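Local coordinates for protein 2-aminomuconate 6-semialdehyde dehydrogenase (Burkholderia cenocepacia, PDB 4U3W) that probably oxidises 2-aminomuconate 6-semialdehyde to 2-aminomuconate with NAD+ as a member of the aldehyde dehydrogenase family, at residues V53-A67 against N223-L237. Numbering follows the deposited sequence.
Sequences VCEADAALVDSAVQA and NLIHGHGQNAAGEFL
The carboxylate of Glu55 grips His228 with both oxygens. Glu55 OE1 accepts a hydrogen bond from His228 ND1 at 2.8 Å, at the ring's edge and close to its plane, while Glu55 OE2 uses its syn lone pair for the backbone N of His228 at 3.0 Å. Carboxylate and imidazole planes lie 33° apart. Glu55 starts with CG anti to its backbone N (chi1 175°) and then bends at chi2, which brings the carboxylate over Gly227. Glycine suits that place: with no side chain, Gly227 lets Glu55 OE2 come to 3.3 Å from its CA and tolerates backbone angles that bring the preceding carbonyl close. A water donates to OE2 of Glu55 and to Ala56 O, and accepts a weak bond from Ala233 N at the start of helix 233-238.

Next to this polar cluster, Ala56 N donates a hydrogen bond to His226 O at 2.8 Å, and Val53 CG1 lies over a face of the His226 ring, 4.2 Å from its centroid, a CH-pi contact. The far nitrogen of that ring, NE2, is hydrogen-bonded to Thr206 OG1.

Beyond Ala56 the contact turns apolar. Phe236 holds its ring between the methyl of Ala58, 4.0 Å from the centroid on one face, and Ala232 O over the centre of the opposite face. Val61 divides its branches: CG1 rests on the backbone of Leu237, whereas CG2 meets Ile225 CD1 at 3.9 Å and also the beta carbons of Ala233 and Phe236. Small Ala64 lets its helix settle on Ile225 CG2.

The segment axes of the two helices cross at -49°, 9.3 Å apart. Helix 58-76, N-capped by Asp57, thus packs beside the strand-loop-helix unit that begins with strand 222-224, part of the Rossmann-like nucleotide-binding domain of aldehyde dehydrogenases.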
ATOM      1  N   VAL A  53      23.235  22.020 -35.449  1.00 24.91           N
ATOM      2  CA  VAL A  53      23.174  21.347 -34.152  1.00 26.25           C
ATOM      3  C   VAL A  53      24.580  20.870 -33.843  1.00 27.04           C
ATOM      4  O   VAL A  53      25.230  20.234 -34.698  1.00 25.40           O
ATOM      5  CB  VAL A  53      22.221  20.133 -34.189  1.00 23.82           C
ATOM      6  CG1 VAL A  53      21.955  19.614 -32.784  1.00 23.68           C
ATOM      7  CG2 VAL A  53      20.851  20.495 -34.871  1.00 23.95           C
ATOM      8  N   CYS A  54      25.077  21.164 -32.651  1.00 28.53           N
ATOM      9  CA  CYS A  54      26.405  20.672 -32.285  1.00 25.48           C
ATOM     10  C   CYS A  54      26.392  19.153 -32.070  1.00 25.85           C
ATOM     11  O   CYS A  54      25.440  18.587 -31.525  1.00 24.65           O
ATOM     12  CB  CYS A  54      26.892  21.385 -31.006  1.00 24.32           C
ATOM     13  SG  CYS A  54      27.148  23.136 -31.302  1.00 29.15           S
ATOM     14  N   GLU A  55      27.485  18.489 -32.389  1.00 26.31           N
ATOM     15  CA  GLU A  55      27.568  17.032 -32.208  1.00 25.49           C
ATOM     16  C   GLU A  55      28.524  16.636 -31.082  1.00 26.81           C
ATOM     17  O   GLU A  55      29.762  16.884 -31.197  1.00 25.84           O
ATOM     18  CB  GLU A  55      28.051  16.403 -33.515  1.00 27.86           C
ATOM     19  CG  GLU A  55      28.313  14.903 -33.452  1.00 27.14           C
ATOM     20  CD  GLU A  55      27.001  14.080 -33.569  1.00 28.78           C
ATOM     21  OE1 GLU A  55      26.100  14.430 -34.369  1.00 29.69           O
ATOM     22  OE2 GLU A  55      26.870  13.118 -32.805  1.00 30.00           O
ATOM     23  N   ALA A  56      28.041  15.996 -30.021  1.00 26.31           N
ATOM     24  CA  ALA A  56      28.971  15.686 -28.892  1.00 25.81           C
ATOM     25  C   ALA A  56      29.852  14.434 -29.146  1.00 34.33           C
ATOM     26  O   ALA A  56      29.331  13.347 -29.446  1.00 33.71           O
ATOM     27  CB  ALA A  56      28.182  15.492 -27.592  1.00 26.81           C
ATOM     28  N   ASP A  57      31.173  14.576 -29.055  1.00 31.46           N
ATOM     29  CA  ASP A  57      32.029  13.403 -29.195  1.00 32.12           C
ATOM     30  C   ASP A  57      32.183  12.734 -27.821  1.00 34.23           C
ATOM     31  O   ASP A  57      31.681  13.242 -26.796  1.00 33.48           O
ATOM     32  CB  ASP A  57      33.408  13.765 -29.796  1.00 30.14           C
ATOM     33  CG  ASP A  57      34.272  14.667 -28.878  1.00 39.41           C
ATOM     34  OD1 ASP A  57      34.154  14.633 -27.650  1.00 34.77           O
ATOM     35  OD2 ASP A  57      35.117  15.411 -29.410  1.00 42.53           O
ATOM     36  N   ALA A  58      32.897  11.613 -27.789  1.00 33.25           N
ATOM     37  CA  ALA A  58      32.989  10.824 -26.563  1.00 36.91           C
ATOM     38  C   ALA A  58      33.652  11.577 -25.371  1.00 35.76           C
ATOM     39  O   ALA A  58      33.299  11.314 -24.206  1.00 36.78           O
ATOM     40  CB  ALA A  58      33.747   9.521 -26.848  1.00 40.82           C
ATOM     41  N   ALA A  59      34.607  12.468 -25.642  1.00 33.84           N
ATOM     42  CA  ALA A  59      35.231  13.252 -24.551  1.00 34.23           C
ATOM     43  C   ALA A  59      34.202  14.226 -23.947  1.00 35.06           C
ATOM     44  O   ALA A  59      34.123  14.381 -22.710  1.00 33.45           O
ATOM     45  CB  ALA A  59      36.464  14.010 -25.030  1.00 34.48           C
ATOM     46  N   LEU A  60      33.391  14.847 -24.802  1.00 34.69           N
ATOM     47  CA  LEU A  60      32.333  15.742 -24.284  1.00 33.35           C
ATOM     48  C   LEU A  60      31.225  14.990 -23.518  1.00 34.29           C
ATOM     49  O   LEU A  60      30.767  15.430 -22.436  1.00 32.49           O
ATOM     50  CB  LEU A  60      31.741  16.565 -25.417  1.00 33.39           C
ATOM     51  CG  LEU A  60      30.922  17.755 -24.883  1.00 36.24           C
ATOM     52  CD1 LEU A  60      31.832  18.563 -23.923  1.00 39.99           C
ATOM     53  CD2 LEU A  60      30.422  18.623 -26.007  1.00 33.75           C
ATOM     54  N   VAL A  61      30.797  13.847 -24.036  1.00 31.28           N
ATOM     55  CA  VAL A  61      29.890  13.032 -23.259  1.00 31.95           C
ATOM     56  C   VAL A  61      30.470  12.703 -21.870  1.00 35.68           C
ATOM     57  O   VAL A  61      29.776  12.836 -20.840  1.00 32.33           O
ATOM     58  CB  VAL A  61      29.510  11.733 -24.022  1.00 30.45           C
ATOM     59  CG1 VAL A  61      28.754  10.751 -23.089  1.00 25.80           C
ATOM     60  CG2 VAL A  61      28.692  12.090 -25.301  1.00 30.54           C
ATOM     61  N   ASP A  62      31.750  12.342 -21.807  1.00 36.34           N
ATOM     62  CA  ASP A  62      32.342  12.010 -20.517  1.00 37.87           C
ATOM     63  C   ASP A  62      32.348  13.237 -19.585  1.00 37.72           C
ATOM     64  O   ASP A  62      32.137  13.107 -18.385  1.00 37.74           O
ATOM     65  CB  ASP A  62      33.778  11.451 -20.708  1.00 34.99           C
ATOM     66  CG  ASP A  62      34.567  11.422 -19.407  1.00 42.50           C
ATOM     67  OD1 ASP A  62      34.243  10.592 -18.536  1.00 46.11           O
ATOM     68  OD2 ASP A  62      35.521  12.226 -19.230  1.00 47.34           O
ATOM     69  N   SER A  63      32.637  14.411 -20.142  1.00 36.63           N
ATOM     70  CA  SER A  63      32.541  15.663 -19.386  1.00 39.53           C
ATOM     71  C   SER A  63      31.155  15.846 -18.722  1.00 36.04           C
ATOM     72  O   SER A  63      31.061  16.314 -17.618  1.00 36.08           O
ATOM     73  CB  SER A  63      32.832  16.869 -20.282  1.00 41.31           C
ATOM     74  OG  SER A  63      34.183  16.801 -20.742  1.00 46.91           O
ATOM     75  N   ALA A  64      30.104  15.560 -19.469  1.00 32.77           N
ATOM     76  CA  ALA A  64      28.745  15.767 -18.975  1.00 33.72           C
ATOM     77  C   ALA A  64      28.479  14.802 -17.823  1.00 34.20           C
ATOM     78  O   ALA A  64      27.882  15.170 -16.795  1.00 32.82           O
ATOM     79  CB  ALA A  64      27.763  15.579 -20.112  1.00 32.01           C
ATOM     80  N   VAL A  65      28.943  13.561 -17.965  1.00 33.62           N
ATOM     81  CA  VAL A  65      28.755  12.579 -16.903  1.00 36.42           C
ATOM     82  C   VAL A  65      29.517  12.972 -15.625  1.00 37.46           C
ATOM     83  O   VAL A  65      28.992  12.849 -14.479  1.00 35.43           O
ATOM     84  CB  VAL A  65      29.197  11.172 -17.387  1.00 32.57           C
ATOM     85  CG1 VAL A  65      29.027  10.150 -16.255  1.00 35.63           C
ATOM     86  CG2 VAL A  65      28.343  10.773 -18.606  1.00 28.04           C
ATOM     87  N   GLN A  66      30.737  13.488 -15.797  1.00 34.96           N
ATOM     88  CA  GLN A  66      31.504  13.859 -14.621  1.00 37.73           C
ATOM     89  C   GLN A  66      30.876  15.074 -13.919  1.00 36.58           C
ATOM     90  O   GLN A  66      30.970  15.161 -12.714  1.00 38.26           O
ATOM     91  CB  GLN A  66      32.976  14.159 -14.987  1.00 39.39           C
ATOM     92  CG  GLN A  66      33.708  12.970 -15.692  1.00 53.29           C
ATOM     93  CD  GLN A  66      33.442  11.596 -15.057  1.00 56.59           C
ATOM     94  OE1 GLN A  66      33.321  11.461 -13.848  1.00 57.37           O
ATOM     95  NE2 GLN A  66      33.326  10.578 -15.894  1.00 59.61           N
ATOM     96  N   ALA A  67      30.322  16.023 -14.689  1.00 33.98           N
ATOM     97  CA  ALA A  67      29.635  17.191 -14.121  1.00 37.38           C
ATOM     98  C   ALA A  67      28.415  16.749 -13.301  1.00 35.51           C
ATOM     99  O   ALA A  67      28.139  17.298 -12.224  1.00 33.56           O
ATOM    100  CB  ALA A  67      29.182  18.170 -15.220  1.00 35.72           C
ATOM    101  N   ASN A 223      21.971  18.047 -17.678  1.00 26.02           N
ATOM    102  CA  ASN A 223      22.932  18.238 -18.790  1.00 26.32           C
ATOM    103  C   ASN A 223      22.294  17.733 -20.083  1.00 26.02           C
ATOM    104  O   ASN A 223      21.697  16.664 -20.098  1.00 26.66           O
ATOM    105  CB  ASN A 223      24.248  17.515 -18.527  1.00 26.93           C
ATOM    106  CG  ASN A 223      24.801  17.842 -17.187  1.00 29.65           C
ATOM    107  OD1 ASN A 223      25.506  18.831 -17.012  1.00 29.49           O
ATOM    108  ND2 ASN A 223      24.464  17.032 -16.216  1.00 27.20           N
ATOM    109  N   LEU A 224      22.389  18.545 -21.138  1.00 25.97           N
ATOM    110  CA  LEU A 224      21.864  18.215 -22.464  1.00 25.75           C
ATOM    111  C   LEU A 224      23.007  18.025 -23.444  1.00 26.17           C
ATOM    112  O   LEU A 224      23.883  18.889 -23.557  1.00 27.17           O
ATOM    113  CB  LEU A 224      20.963  19.343 -22.977  1.00 25.71           C
ATOM    114  CG  LEU A 224      20.388  19.081 -24.379  1.00 30.37           C
ATOM    115  CD1 LEU A 224      19.283  18.068 -24.271  1.00 31.48           C
ATOM    116  CD2 LEU A 224      19.790  20.391 -24.851  1.00 30.74           C
ATOM    117  N   ILE A 225      23.059  16.882 -24.100  1.00 26.32           N
ATOM    118  CA  ILE A 225      24.068  16.656 -25.143  1.00 26.78           C
ATOM    119  C   ILE A 225      23.371  16.323 -26.448  1.00 28.32           C
ATOM    120  O   ILE A 225      22.481  15.451 -26.466  1.00 29.46           O
ATOM    121  CB  ILE A 225      25.032  15.503 -24.808  1.00 29.73           C
ATOM    122  CG1 ILE A 225      24.240  14.339 -24.191  1.00 29.51           C
ATOM    123  CG2 ILE A 225      26.112  15.963 -23.812  1.00 28.88           C
ATOM    124  CD1 ILE A 225      25.058  13.031 -24.105  1.00 30.91           C
ATOM    125  N   HIS A 226      23.757  16.997 -27.515  1.00 26.63           N
ATOM    126  CA  HIS A 226      23.177  16.706 -28.808  1.00 26.51           C
ATOM    127  C   HIS A 226      24.036  15.766 -29.612  1.00 30.29           C
ATOM    128  O   HIS A 226      25.295  15.702 -29.438  1.00 27.69           O
ATOM    129  CB  HIS A 226      22.969  17.964 -29.634  1.00 26.21           C
ATOM    130  CG  HIS A 226      21.857  18.842 -29.130  1.00 28.61           C
ATOM    131  ND1 HIS A 226      20.516  18.452 -29.129  1.00 25.33           N
ATOM    132  CD2 HIS A 226      21.879  20.087 -28.590  1.00 28.30           C
ATOM    133  CE1 HIS A 226      19.777  19.439 -28.679  1.00 25.00           C
ATOM    134  NE2 HIS A 226      20.573  20.447 -28.335  1.00 29.36           N
ATOM    135  N   GLY A 227      23.369  15.050 -30.509  1.00 27.12           N
ATOM    136  CA  GLY A 227      24.113  14.216 -31.433  1.00 27.77           C
ATOM    137  C   GLY A 227      23.352  13.032 -31.927  1.00 30.58           C
ATOM    138  O   GLY A 227      22.164  12.890 -31.635  1.00 30.06           O
ATOM    139  N   HIS A 228      24.055  12.176 -32.654  1.00 28.68           N
ATOM    140  CA  HIS A 228      23.459  10.993 -33.220  1.00 30.04           C
ATOM    141  C   HIS A 228      23.486   9.821 -32.247  1.00 30.52           C
ATOM    142  O   HIS A 228      23.787   9.999 -31.075  1.00 30.71           O
ATOM    143  CB  HIS A 228      24.154  10.669 -34.572  1.00 29.74           C
ATOM    144  CG  HIS A 228      23.730  11.613 -35.647  1.00 32.69           C
ATOM    145  ND1 HIS A 228      24.062  12.955 -35.616  1.00 33.05           N
ATOM    146  CD2 HIS A 228      22.945  11.440 -36.747  1.00 35.23           C
ATOM    147  CE1 HIS A 228      23.542  13.561 -36.676  1.00 35.53           C
ATOM    148  NE2 HIS A 228      22.837  12.673 -37.362  1.00 36.35           N
ATOM    149  N   GLY A 229      23.109   8.639 -32.719  1.00 32.76           N
ATOM    150  CA  GLY A 229      22.906   7.491 -31.830  1.00 33.21           C
ATOM    151  C   GLY A 229      24.064   6.514 -31.993  1.00 33.71           C
ATOM    152  O   GLY A 229      25.073   6.616 -31.328  1.00 33.84           O
ATOM    153  N   GLN A 230      23.922   5.556 -32.898  1.00 33.89           N
ATOM    154  CA  GLN A 230      24.961   4.564 -33.111  1.00 39.52           C
ATOM    155  C   GLN A 230      26.304   5.190 -33.520  1.00 38.99           C
ATOM    156  O   GLN A 230      26.361   6.129 -34.343  1.00 39.98           O
ATOM    157  CB  GLN A 230      24.496   3.580 -34.171  1.00 46.34           C
ATOM    158  CG  GLN A 230      25.504   2.490 -34.484  1.00 54.99           C
ATOM    159  CD  GLN A 230      25.100   1.606 -35.649  1.00 62.92           C
ATOM    160  OE1 GLN A 230      23.972   1.679 -36.105  1.00 66.04           O
ATOM    161  NE2 GLN A 230      26.023   0.763 -36.130  1.00 66.34           N
ATOM    162  N   ASN A 231      27.373   4.686 -32.900  1.00 36.73           N
ATOM    163  CA  ASN A 231      28.733   5.218 -33.013  1.00 40.19           C
ATOM    164  C   ASN A 231      28.839   6.738 -32.817  1.00 39.75           C
ATOM    165  O   ASN A 231      29.708   7.443 -33.400  1.00 40.03           O
ATOM    166  CB  ASN A 231      29.399   4.864 -34.361  1.00 47.51           C
ATOM    167  CG  ASN A 231      29.649   3.446 -34.533  1.00 56.78           C
ATOM    168  OD1 ASN A 231      30.422   2.811 -33.784  1.00 61.95           O
ATOM    169  ND2 ASN A 231      29.185   2.944 -35.734  1.00 61.68           N
ATOM    170  N   ALA A 232      27.909   7.233 -32.017  1.00 38.99           N
ATOM    171  CA  ALA A 232      27.830   8.650 -31.740  1.00 36.91           C
ATOM    172  C   ALA A 232      27.416   8.895 -30.273  1.00 33.65           C
ATOM    173  O   ALA A 232      27.437   7.955 -29.461  1.00 31.95           O
ATOM    174  CB  ALA A 232      26.838   9.352 -32.737  1.00 39.96           C
ATOM    175  N   ALA A 233      27.061  10.138 -29.937  1.00 30.69           N
ATOM    176  CA  ALA A 233      26.782  10.524 -28.568  1.00 32.39           C
ATOM    177  C   ALA A 233      25.838   9.552 -27.808  1.00 33.51           C
ATOM    178  O   ALA A 233      26.098   9.247 -26.654  1.00 31.87           O
ATOM    179  CB  ALA A 233      26.235  11.957 -28.540  1.00 30.60           C
ATOM    180  N   GLY A 234      24.795   9.030 -28.456  1.00 34.01           N
ATOM    181  CA  GLY A 234      23.885   8.121 -27.748  1.00 33.70           C
ATOM    182  C   GLY A 234      24.581   6.849 -27.259  1.00 32.85           C
ATOM    183  O   GLY A 234      24.516   6.474 -26.057  1.00 32.09           O
ATOM    184  N   GLU A 235      25.308   6.217 -28.177  1.00 33.17           N
ATOM    185  CA  GLU A 235      26.096   5.047 -27.817  1.00 33.72           C
ATOM    186  C   GLU A 235      27.130   5.354 -26.743  1.00 34.25           C
ATOM    187  O   GLU A 235      27.311   4.567 -25.799  1.00 35.67           O
ATOM    188  CB  GLU A 235      26.828   4.496 -29.041  1.00 37.15           C
ATOM    189  CG  GLU A 235      27.663   3.298 -28.704  1.00 42.29           C
ATOM    190  CD  GLU A 235      28.357   2.736 -29.927  1.00 49.72           C
ATOM    191  OE1 GLU A 235      29.579   2.514 -29.845  1.00 53.97           O
ATOM    192  OE2 GLU A 235      27.716   2.582 -30.985  1.00 50.21           O
ATOM    193  N   PHE A 236      27.851   6.464 -26.896  1.00 34.11           N
ATOM    194  CA  PHE A 236      28.884   6.814 -25.911  1.00 32.93           C
ATOM    195  C   PHE A 236      28.297   6.898 -24.502  1.00 33.57           C
ATOM    196  O   PHE A 236      28.916   6.492 -23.508  1.00 33.67           O
ATOM    197  CB  PHE A 236      29.522   8.143 -26.268  1.00 32.70           C
ATOM    198  CG  PHE A 236      30.070   8.203 -27.686  1.00 33.22           C
ATOM    199  CD1 PHE A 236      30.396   7.047 -28.374  1.00 34.16           C
ATOM    200  CD2 PHE A 236      30.233   9.421 -28.308  1.00 32.80           C
ATOM    201  CE1 PHE A 236      30.863   7.090 -29.671  1.00 38.26           C
ATOM    202  CE2 PHE A 236      30.737   9.494 -29.620  1.00 35.49           C
ATOM    203  CZ  PHE A 236      31.051   8.314 -30.316  1.00 37.35           C
ATOM    204  N   LEU A 237      27.103   7.475 -24.422  1.00 31.32           N
ATOM    205  CA  LEU A 237      26.419   7.655 -23.133  1.00 30.70           C
ATOM    206  C   LEU A 237      26.131   6.298 -22.474  1.00 34.86           C
ATOM    207  O   LEU A 237      26.377   6.093 -21.281  1.00 33.39           O
ATOM    208  CB  LEU A 237      25.126   8.460 -23.360  1.00 29.69           C
ATOM    209  CG  LEU A 237      24.316   8.686 -22.078  1.00 29.08           C
ATOM    210  CD1 LEU A 237      25.112   9.364 -20.914  1.00 36.95           C
ATOM    211  CD2 LEU A 237      23.163   9.542 -22.434  1.00 29.08           C
TER
HETATM  212  O   HOH W   1      28.916  11.868 -31.538  1.00 32.28           O